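Local coordinates for protein Apc35852 (Geobacillus stearothermophilus, PDB 1U9C) that is of unknown function but belongs to the DJ-1/PfpI family, whose members include chaperones, cysteine proteases and related enzymes of the glutaminase-like clan, at residues A[91-96]-A[116-121]; A[100-105]-A[171-176]; A[136-139]-A[145-148]. All blocks are in the same frame, centred on the assembly; numbering follows the deposited sequence.

Interaction 1 of 3, residues A[91-96]-A[116-121]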
loop_
_atom_site.group_PDB
_atom_site.type_symbol
_atom_site.label_atom_id
_atom_site.label_comp_id
_atom_site.label_asym_id
_atom_site.label_seq_id
_atom_site.Cartn_x
_atom_site.Cartn_y
_atom_site.Cartn_z
ATOM N N ASP A 91 -5.564 -9.847 10.299
ATOM C CA ASP A 91 -6.816 -9.107 10.293
ATOM C C ASP A 91 -6.855 -8.030 9.242
ATOM O O ASP A 91 -7.901 -7.619 8.800
ATOM C CB ASP A 91 -7.029 -8.531 11.664
ATOM C CG ASP A 91 -7.000 -9.585 12.693
ATOM O OD1 ASP A 91 -8.055 -10.263 12.882
ATOM O OD2 ASP A 91 -6.014 -9.851 13.415
ATOM N N ALA A 92 -5.679 -7.543 8.826
ATOM C CA ALA A 92 -5.560 -6.455 7.852
ATOM C C ALA A 92 -4.267 -6.608 7.043
ATOM O O ALA A 92 -3.252 -7.090 7.612
ATOM C CB ALA A 92 -5.596 -5.056 8.481
ATOM N N ILE A 93 -4.282 -6.123 5.811
ATOM C CA ILE A 93 -3.030 -5.966 5.014
ATOM C C ILE A 93 -2.983 -4.497 4.671
ATOM O O ILE A 93 -3.986 -3.835 4.360
ATOM C CB ILE A 93 -3.068 -6.889 3.760
ATOM C CG1 ILE A 93 -1.733 -6.781 3.021
ATOM C CG2 ILE A 93 -4.208 -6.590 2.825
ATOM C CD1 ILE A 93 -1.656 -7.816 1.865
ATOM N N PHE A 94 -1.734 -3.970 4.702
ATOM C CA PHE A 94 -1.450 -2.575 4.408
ATOM C C PHE A 94 -0.332 -2.468 3.375
ATOM O O PHE A 94 0.738 -3.003 3.611
ATOM C CB PHE A 94 -1.049 -1.879 5.721
ATOM C CG PHE A 94 -1.080 -0.377 5.642
ATOM C CD1 PHE A 94 -2.157 0.343 6.129
ATOM C CD2 PHE A 94 -0.061 0.345 5.006
ATOM C CE1 PHE A 94 -2.196 1.716 6.018
ATOM C CE2 PHE A 94 -0.131 1.716 4.903
ATOM C CZ PHE A 94 -1.217 2.375 5.421
ATOM N N LEU A 95 -0.602 -1.759 2.295
ATOM C CA LEU A 95 0.349 -1.564 1.182
ATOM C C LEU A 95 0.799 -0.142 1.071
ATOM O O LEU A 95 0.105 0.692 0.498
ATOM C CB LEU A 95 -0.327 -1.980 -0.151
ATOM C CG LEU A 95 -0.858 -3.402 -0.229
ATOM C CD1 LEU A 95 -1.450 -3.663 -1.617
ATOM C CD2 LEU A 95 0.054 -4.401 0.164
ATOM N N PRO A 96 1.960 0.193 1.641
ATOM C CA PRO A 96 2.553 1.477 1.365
ATOM C C PRO A 96 2.923 1.580 -0.111
ATOM O O PRO A 96 3.006 0.619 -0.851
ATOM C CB PRO A 96 3.823 1.437 2.220
ATOM C CG PRO A 96 3.532 0.453 3.304
ATOM C CD PRO A 96 2.787 -0.604 2.539
ATOM N N GLN A 116 -6.487 -11.625 -2.873
ATOM C CA GLN A 116 -7.728 -12.385 -3.118
ATOM C C GLN A 116 -8.251 -13.024 -1.858
ATOM O O GLN A 116 -9.480 -12.962 -1.556
ATOM C CB GLN A 116 -7.467 -13.452 -4.167
ATOM C CG GLN A 116 -8.665 -14.418 -4.434
ATOM C CD GLN A 116 -8.479 -15.266 -5.640
ATOM O OE1 GLN A 116 -8.377 -16.498 -5.557
ATOM N NE2 GLN A 116 -8.487 -14.634 -6.789
ATOM N N GLN A 117 -7.375 -13.655 -1.089
ATOM C CA GLN A 117 -7.837 -14.294 0.129
ATOM C C GLN A 117 -8.323 -13.303 1.163
ATOM O O GLN A 117 -9.349 -13.527 1.856
ATOM C CB GLN A 117 -6.750 -15.176 0.708
ATOM C CG GLN A 117 -6.433 -16.306 -0.165
ATOM C CD GLN A 117 -7.590 -17.306 -0.279
ATOM O OE1 GLN A 117 -8.075 -17.758 0.742
ATOM N NE2 GLN A 117 -8.031 -17.574 -1.469
ATOM N N PHE A 118 -7.590 -12.202 1.357
ATOM C CA PHE A 118 -8.083 -11.160 2.248
ATOM C C PHE A 118 -9.474 -10.692 1.856
ATOM O O PHE A 118 -10.342 -10.511 2.719
ATOM C CB PHE A 118 -7.119 -9.953 2.330
ATOM C CG PHE A 118 -5.998 -10.131 3.353
ATOM C CD1 PHE A 118 -4.936 -10.957 3.065
ATOM C CD2 PHE A 118 -5.974 -9.439 4.500
ATOM C CE1 PHE A 118 -3.863 -11.068 3.963
ATOM C CE2 PHE A 118 -4.916 -9.582 5.423
ATOM C CZ PHE A 118 -3.868 -10.381 5.106
ATOM N N ALA A 119 -9.695 -10.475 0.567
ATOM C CA ALA A 119 -10.988 -10.002 0.042
ATOM C C ALA A 119 -12.073 -11.074 0.283
ATOM O O ALA A 119 -13.145 -10.812 0.885
ATOM C CB ALA A 119 -10.866 -9.629 -1.416
ATOM N N GLU A 120 -11.739 -12.296 -0.089
ATOM C CA GLU A 120 -12.673 -13.416 0.094
ATOM C C GLU A 120 -13.073 -13.571 1.529
ATOM O O GLU A 120 -14.183 -14.052 1.814
ATOM C CB GLU A 120 -11.996 -14.741 -0.287
ATOM C CG GLU A 120 -11.762 -14.943 -1.763
ATOM C CD GLU A 120 -12.989 -15.387 -2.475
ATOM O OE1 GLU A 120 -13.220 -14.789 -3.572
ATOM O OE2 GLU A 120 -13.662 -16.349 -1.960
ATOM N N ASP A 121 -12.171 -13.233 2.441
ATOM C CA ASP A 121 -12.371 -13.504 3.844
ATOM C C ASP A 121 -12.874 -12.317 4.673
ATOM O O ASP A 121 -12.963 -12.416 5.891
ATOM C CB ASP A 121 -11.085 -14.048 4.484
ATOM C CG ASP A 121 -10.646 -15.370 3.848
ATOM O OD1 ASP A 121 -11.456 -16.043 3.147
ATOM O OD2 ASP A 121 -9.477 -15.809 3.970
#
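Strand 92-95 and the last turn of helix 109-120 come closest at Ala92 and Phe118, whose CA atoms lie 7.7 Å apart, and no hydrogen bond joins the two segments. One aromatic side chain spans that gap. Phe118 reaches from the helix to the strand and lays one face of its ring against Ile93: Ile93 CB sits 3.9 Å from the centroid of the Phe118 ring, 20° off the ring normal, a CH-pi contact displaced toward the rim at CE2 and CZ. The gamma methyl follows the same face, with Ile93 CG2 3.7 Å from Phe118 CD2. CG1 of Ile93 is anti to the backbone N (chi1 -176°), which leaves CG2 as the branch that meets the ring. Phe118 also reaches the strand backbone: its CE2 lies 3.4 Å from Ala92 C, obliquely against the Ala92-Ile93 peptide, without a hydrogen bond. The touching residues are all buried, and their side-chain contact is apolar. Strand 92-95 runs in the central sheet between strands 7-12 and 124-127, with Ile93 also packed on Leu9 and Ile125; helix 109-120 covers the Ile93 face, whereas Ala92 and Phe94 rest on helix 209-221.

Interaction 2 of 3, residues A[100-105]-A[171-176]; sequences GTMFDF and FLLEST
Met102 meets Phe171 and Leu173 across this contact, and it is the residue of 100-105 that bridges the gap. The segment begins at Gly100, whose carbonyl O accepts a hydrogen bond from Phe103 N and helps wind the short helix 101-104. Thr101 comes next and turns back into its own segment, its CG2 resting 3.6 Å above the plane of the Phe105 ring. The Met102 chain bends at both chi2 (-73°) and chi3 (-75°), and this double bend carries its methyl over the Phe171 ring. There CE stands 3.9 Å from the Phe171 centroid, 20° off the normal, a CH-pi contact offset toward CE1 and CZ. The sulfur follows more obliquely, with Met102 SD 4.7 Å from the same centroid. The methyl also lies close to the backbone, Met102 CE being 3.1 Å from Phe171 O, and to one side of the ring it meets Leu173 CB at 4.2 Å. Further along, Phe103 stacks on His15 and Asp104 bonds to Thr13 and Asn14, tying the short helix to the residues just after strand 7-12. In the other segment Leu172 holds the N-cap position of helix 173-179; its carbonyl O takes both Thr176 N and Thr176 OG1, the hydroxyl at 2.7 Å from Leu172 O. This is a Met-aromatic contact whose methionine also touches His130, the residue after Cys129; that cysteine, found as 3-sulfinoalanine, probably sits at the nucleophile elbow of the DJ-1/PfpI fold.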
loop_
_atom_site.group_PDB
_atom_site.type_symbol
_atom_site.label_atom_id
_atom_site.label_comp_id
_atom_site.label_asym_id
_atom_site.label_seq_id
_atom_site.Cartn_x
_atom_site.Cartn_y
_atom_site.Cartn_z
ATOM N N GLY A 100 8.232 2.370 -6.882
ATOM C CA GLY A 100 8.689 0.985 -7.035
ATOM C C GLY A 100 7.532 0.039 -7.147
ATOM O O GLY A 100 7.599 -0.923 -7.902
ATOM N N THR A 101 6.444 0.277 -6.408
ATOM C CA THR A 101 5.321 -0.613 -6.436
ATOM C C THR A 101 4.714 -0.812 -7.818
ATOM O O THR A 101 4.147 -1.853 -8.096
ATOM C CB THR A 101 4.180 -0.163 -5.470
ATOM O OG1 THR A 101 3.687 1.141 -5.894
ATOM C CG2 THR A 101 4.630 -0.068 -4.055
ATOM N N MET A 102 4.750 0.218 -8.662
ATOM C CA MET A 102 4.159 0.142 -9.983
ATOM C C MET A 102 4.832 -0.922 -10.805
ATOM O O MET A 102 4.250 -1.384 -11.816
ATOM C CB MET A 102 4.274 1.500 -10.692
ATOM C CG MET A 102 3.446 2.607 -9.984
ATOM S SD MET A 102 1.674 2.362 -10.277
ATOM C CE MET A 102 1.493 2.902 -12.010
ATOM N N PHE A 103 6.049 -1.286 -10.455
ATOM C CA PHE A 103 6.830 -2.287 -11.196
ATOM C C PHE A 103 6.890 -3.681 -10.581
ATOM O O PHE A 103 7.208 -4.647 -11.294
ATOM C CB PHE A 103 8.261 -1.798 -11.342
ATOM C CG PHE A 103 8.361 -0.505 -12.073
ATOM C CD1 PHE A 103 8.465 -0.483 -13.449
ATOM C CD2 PHE A 103 8.296 0.683 -11.392
ATOM C CE1 PHE A 103 8.521 0.692 -14.141
ATOM C CE2 PHE A 103 8.370 1.862 -12.057
ATOM C CZ PHE A 103 8.450 1.884 -13.449
ATOM N N ASP A 104 6.687 -3.824 -9.287
ATOM C CA ASP A 104 6.746 -5.162 -8.675
ATOM C C ASP A 104 5.454 -5.572 -7.938
ATOM O O ASP A 104 5.414 -6.722 -7.502
ATOM C CB ASP A 104 7.985 -5.397 -7.767
ATOM C CG ASP A 104 8.076 -4.530 -6.532
ATOM O OD1 ASP A 104 7.254 -3.616 -6.345
ATOM O OD2 ASP A 104 8.976 -4.841 -5.676
ATOM N N PHE A 105 4.439 -4.723 -7.816
ATOM C CA PHE A 105 3.165 -5.164 -7.240
ATOM C C PHE A 105 2.113 -5.678 -8.238
ATOM O O PHE A 105 1.517 -6.697 -7.947
ATOM C CB PHE A 105 2.477 -4.035 -6.418
ATOM C CG PHE A 105 3.014 -3.802 -5.034
ATOM C CD1 PHE A 105 4.162 -4.387 -4.540
ATOM C CD2 PHE A 105 2.269 -3.009 -4.151
ATOM C CE1 PHE A 105 4.577 -4.195 -3.237
ATOM C CE2 PHE A 105 2.693 -2.802 -2.876
ATOM C CZ PHE A 105 3.817 -3.379 -2.403
ATOM N N PHE A 171 1.551 1.795 -16.708
ATOM C CA PHE A 171 0.140 2.203 -16.825
ATOM C C PHE A 171 -0.066 3.327 -15.829
ATOM O O PHE A 171 0.754 3.538 -14.938
ATOM C CB PHE A 171 -0.790 1.047 -16.473
ATOM C CG PHE A 171 -0.565 0.497 -15.075
ATOM C CD1 PHE A 171 -1.324 0.943 -14.007
ATOM C CD2 PHE A 171 0.393 -0.480 -14.866
ATOM C CE1 PHE A 171 -1.096 0.429 -12.735
ATOM C CE2 PHE A 171 0.628 -0.981 -13.614
ATOM C CZ PHE A 171 -0.131 -0.537 -12.542
ATOM N N LEU A 172 -1.151 4.069 -15.947
ATOM C CA LEU A 172 -1.473 5.097 -14.963
ATOM C C LEU A 172 -2.438 4.499 -13.927
ATOM O O LEU A 172 -3.430 3.880 -14.280
ATOM C CB LEU A 172 -2.066 6.370 -15.590
ATOM C CG LEU A 172 -1.101 7.223 -16.403
ATOM C CD1 LEU A 172 -1.740 8.512 -16.824
ATOM C CD2 LEU A 172 0.195 7.463 -15.631
ATOM N N LEU A 173 -2.116 4.669 -12.663
ATOM C CA LEU A 173 -2.830 3.986 -11.596
ATOM C C LEU A 173 -4.309 4.400 -11.430
ATOM O O LEU A 173 -5.177 3.553 -11.461
ATOM C CB LEU A 173 -2.066 4.192 -10.307
ATOM C CG LEU A 173 -2.668 3.551 -9.057
ATOM C CD1 LEU A 173 -2.902 2.116 -9.299
ATOM C CD2 LEU A 173 -1.742 3.701 -7.868
ATOM N N GLU A 174 -4.566 5.692 -11.339
ATOM C CA GLU A 174 -5.958 6.165 -11.217
ATOM C C GLU A 174 -6.790 5.697 -12.423
ATOM O O GLU A 174 -7.899 5.144 -12.312
ATOM C CB GLU A 174 -6.000 7.708 -11.109
ATOM C CG GLU A 174 -7.378 8.335 -11.379
ATOM C CD GLU A 174 -7.390 9.869 -11.359
ATOM O OE1 GLU A 174 -6.355 10.555 -11.137
ATOM O OE2 GLU A 174 -8.499 10.436 -11.591
ATOM N N SER A 175 -6.229 5.917 -13.611
ATOM C CA SER A 175 -6.897 5.542 -14.844
ATOM C C SER A 175 -7.224 4.067 -14.868
ATOM O O SER A 175 -8.308 3.647 -15.279
ATOM C CB SER A 175 -5.970 5.847 -16.022
ATOM O OG SER A 175 -5.932 7.248 -16.215
ATOM N N THR A 176 -6.253 3.278 -14.422
ATOM C CA THR A 176 -6.403 1.843 -14.471
ATOM C C THR A 176 -7.415 1.343 -13.434
ATOM O O THR A 176 -8.220 0.436 -13.692
ATOM C CB THR A 176 -5.002 1.168 -14.448
ATOM O OG1 THR A 176 -4.267 1.624 -15.596
ATOM C CG2 THR A 176 -5.083 -0.324 -14.700
#

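Interaction 3 of 3, residues A[136-139]-A[145-148]; sequences VNAT and PIVK
Ala138 and Ile146 form the tight part of this contact, through a backbone bond and a methyl-to-methyl touch. Ile146 N donates to Ala138 O at 3.2 Å, nearly straight at the hydrogen (170°), although the donor is tilted 31° out of the carbonyl plane. On the side-chain level Ile146 CD1 reaches Ala138 CB at 3.6 Å and comes within 3.8 Å of Thr139 N, while its CG1 lies against the carbonyl carbon of Thr139. CG1 stands anti to the carbonyl carbon (chi1 -67°) and the chain extends from there, which brings CD1 back to the 136-139 segment. Both Ala138 and Ile146 press on Leu115 of helix 109-120, and Ile146 also on Ala119, closing this side. An alanine in place of Ile146 would keep the backbone bond but is likely to open a gap where CG1 and CD1 now fill the space between Ala138, Thr139 and the Leu115-Ala119 face of the helix.

At the partly exposed Thr139 and Pro145 the backbones come closest, bridged with CA atoms 4.2 Å apart, but the side chains turn away and pack loosely: Thr139 CG2 comes no nearer to Pro145 CA than 4.2 Å. Beyond Ile146 a water lies 3.1 Å from Ala138 O, to which it can donate, and accepts from Val147 N. Together the segments make a single isolated beta bridge closing a short loop, followed by a type I turn from Pro145 to Lys148, against the Leu115-Ala119 face of helix 109-120, in the loop that follows strand 124-127 and precedes strand 151-152 in the chain.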
loop_
_atom_site.group_PDB
_atom_site.type_symbol
_atom_site.label_atom_id
_atom_site.label_comp_id
_atom_site.label_asym_id
_atom_site.label_seq_id
_atom_site.Cartn_x
_atom_site.Cartn_y
_atom_site.Cartn_z
ATOM N N VAL A 136 -4.569 -3.726 -8.883
ATOM C CA VAL A 136 -5.044 -3.490 -10.259
ATOM C C VAL A 136 -5.498 -4.785 -10.946
ATOM O O VAL A 136 -6.493 -4.774 -11.697
ATOM C CB VAL A 136 -3.969 -2.704 -11.072
ATOM C CG1 VAL A 136 -4.144 -2.857 -12.562
ATOM C CG2 VAL A 136 -4.046 -1.236 -10.636
ATOM N N ASN A 137 -4.787 -5.887 -10.700
ATOM C CA ASN A 137 -5.065 -7.194 -11.299
ATOM C C ASN A 137 -5.412 -8.268 -10.249
ATOM O O ASN A 137 -5.324 -9.467 -10.542
ATOM C CB ASN A 137 -3.866 -7.640 -12.118
ATOM C CG ASN A 137 -3.483 -6.625 -13.183
ATOM O OD1 ASN A 137 -4.337 -6.178 -13.951
ATOM N ND2 ASN A 137 -2.188 -6.327 -13.313
ATOM N N ALA A 138 -5.888 -7.826 -9.084
ATOM C CA ALA A 138 -6.329 -8.708 -7.993
ATOM C C ALA A 138 -7.857 -8.885 -8.056
ATOM O O ALA A 138 -8.580 -7.958 -8.434
ATOM C CB ALA A 138 -5.956 -8.157 -6.648
ATOM N N THR A 139 -8.313 -10.099 -7.771
ATOM C CA THR A 139 -9.724 -10.463 -7.993
ATOM C C THR A 139 -10.187 -11.387 -6.916
ATOM O O THR A 139 -9.409 -12.018 -6.219
ATOM C CB THR A 139 -9.953 -11.201 -9.341
ATOM O OG1 THR A 139 -9.274 -12.465 -9.324
ATOM C CG2 THR A 139 -9.381 -10.469 -10.589
ATOM N N PRO A 145 -12.935 -8.080 -10.258
ATOM C CA PRO A 145 -11.913 -7.233 -9.640
ATOM C C PRO A 145 -12.308 -6.810 -8.235
ATOM O O PRO A 145 -13.470 -6.421 -7.990
ATOM C CB PRO A 145 -11.864 -6.009 -10.548
ATOM C CG PRO A 145 -12.207 -6.525 -11.836
ATOM C CD PRO A 145 -13.381 -7.495 -11.533
ATOM N N ILE A 146 -11.361 -6.902 -7.305
ATOM C CA ILE A 146 -11.617 -6.468 -5.936
ATOM C C ILE A 146 -12.133 -5.018 -5.863
ATOM O O ILE A 146 -13.008 -4.732 -5.041
ATOM C CB ILE A 146 -10.368 -6.662 -5.040
ATOM C CG1 ILE A 146 -10.064 -8.166 -4.861
ATOM C CG2 ILE A 146 -10.578 -5.962 -3.718
ATOM C CD1 ILE A 146 -8.702 -8.490 -4.367
ATOM N N VAL A 147 -11.618 -4.124 -6.714
ATOM C CA VAL A 147 -12.057 -2.714 -6.703
ATOM C C VAL A 147 -13.348 -2.388 -7.460
ATOM O O VAL A 147 -13.777 -1.235 -7.475
ATOM C CB VAL A 147 -10.961 -1.759 -7.211
ATOM C CG1 VAL A 147 -9.717 -1.950 -6.393
ATOM C CG2 VAL A 147 -10.637 -1.976 -8.688
ATOM N N LYS A 148 -13.924 -3.368 -8.143
ATOM C CA LYS A 148 -15.132 -3.116 -8.909
ATOM C C LYS A 148 -16.285 -2.632 -8.047
ATOM O O LYS A 148 -16.677 -3.301 -7.096
ATOM C CB LYS A 148 -15.540 -4.367 -9.715
ATOM C CG LYS A 148 -16.883 -4.264 -10.415
ATOM C CD LYS A 148 -17.093 -5.370 -11.439
ATOM C CE LYS A 148 -18.483 -5.275 -12.104
ATOM N NZ LYS A 148 -18.607 -6.045 -13.383
HETATM O O HOH W 1 -9.161 -4.879 -8.317
#

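How the interactions relate
Interactions 1 and 2 are buried and rely on an aromatic ring met over its face by an aliphatic group, without hydrogen bonds between their segments; interaction 3 lies further from the centre, is only partly buried and joins a backbone hydrogen bond and a water-mediated link to a small apolar contact. Helix 109-120 is common ground for interactions 1 and 3: Phe118 faces the sheet, while Ala119 packs on Ile146 and Gln116 NE2 probably bonds to Thr139 O at 2.8 Å. Interactions 2 and 3 meet at Val136, which packs on Phe171, Leu173 and Thr176. Strand 92-95 leads directly toward helix 101-104, so Pro96 and Leu95 touch Phe105 and link interactions 1 and 2.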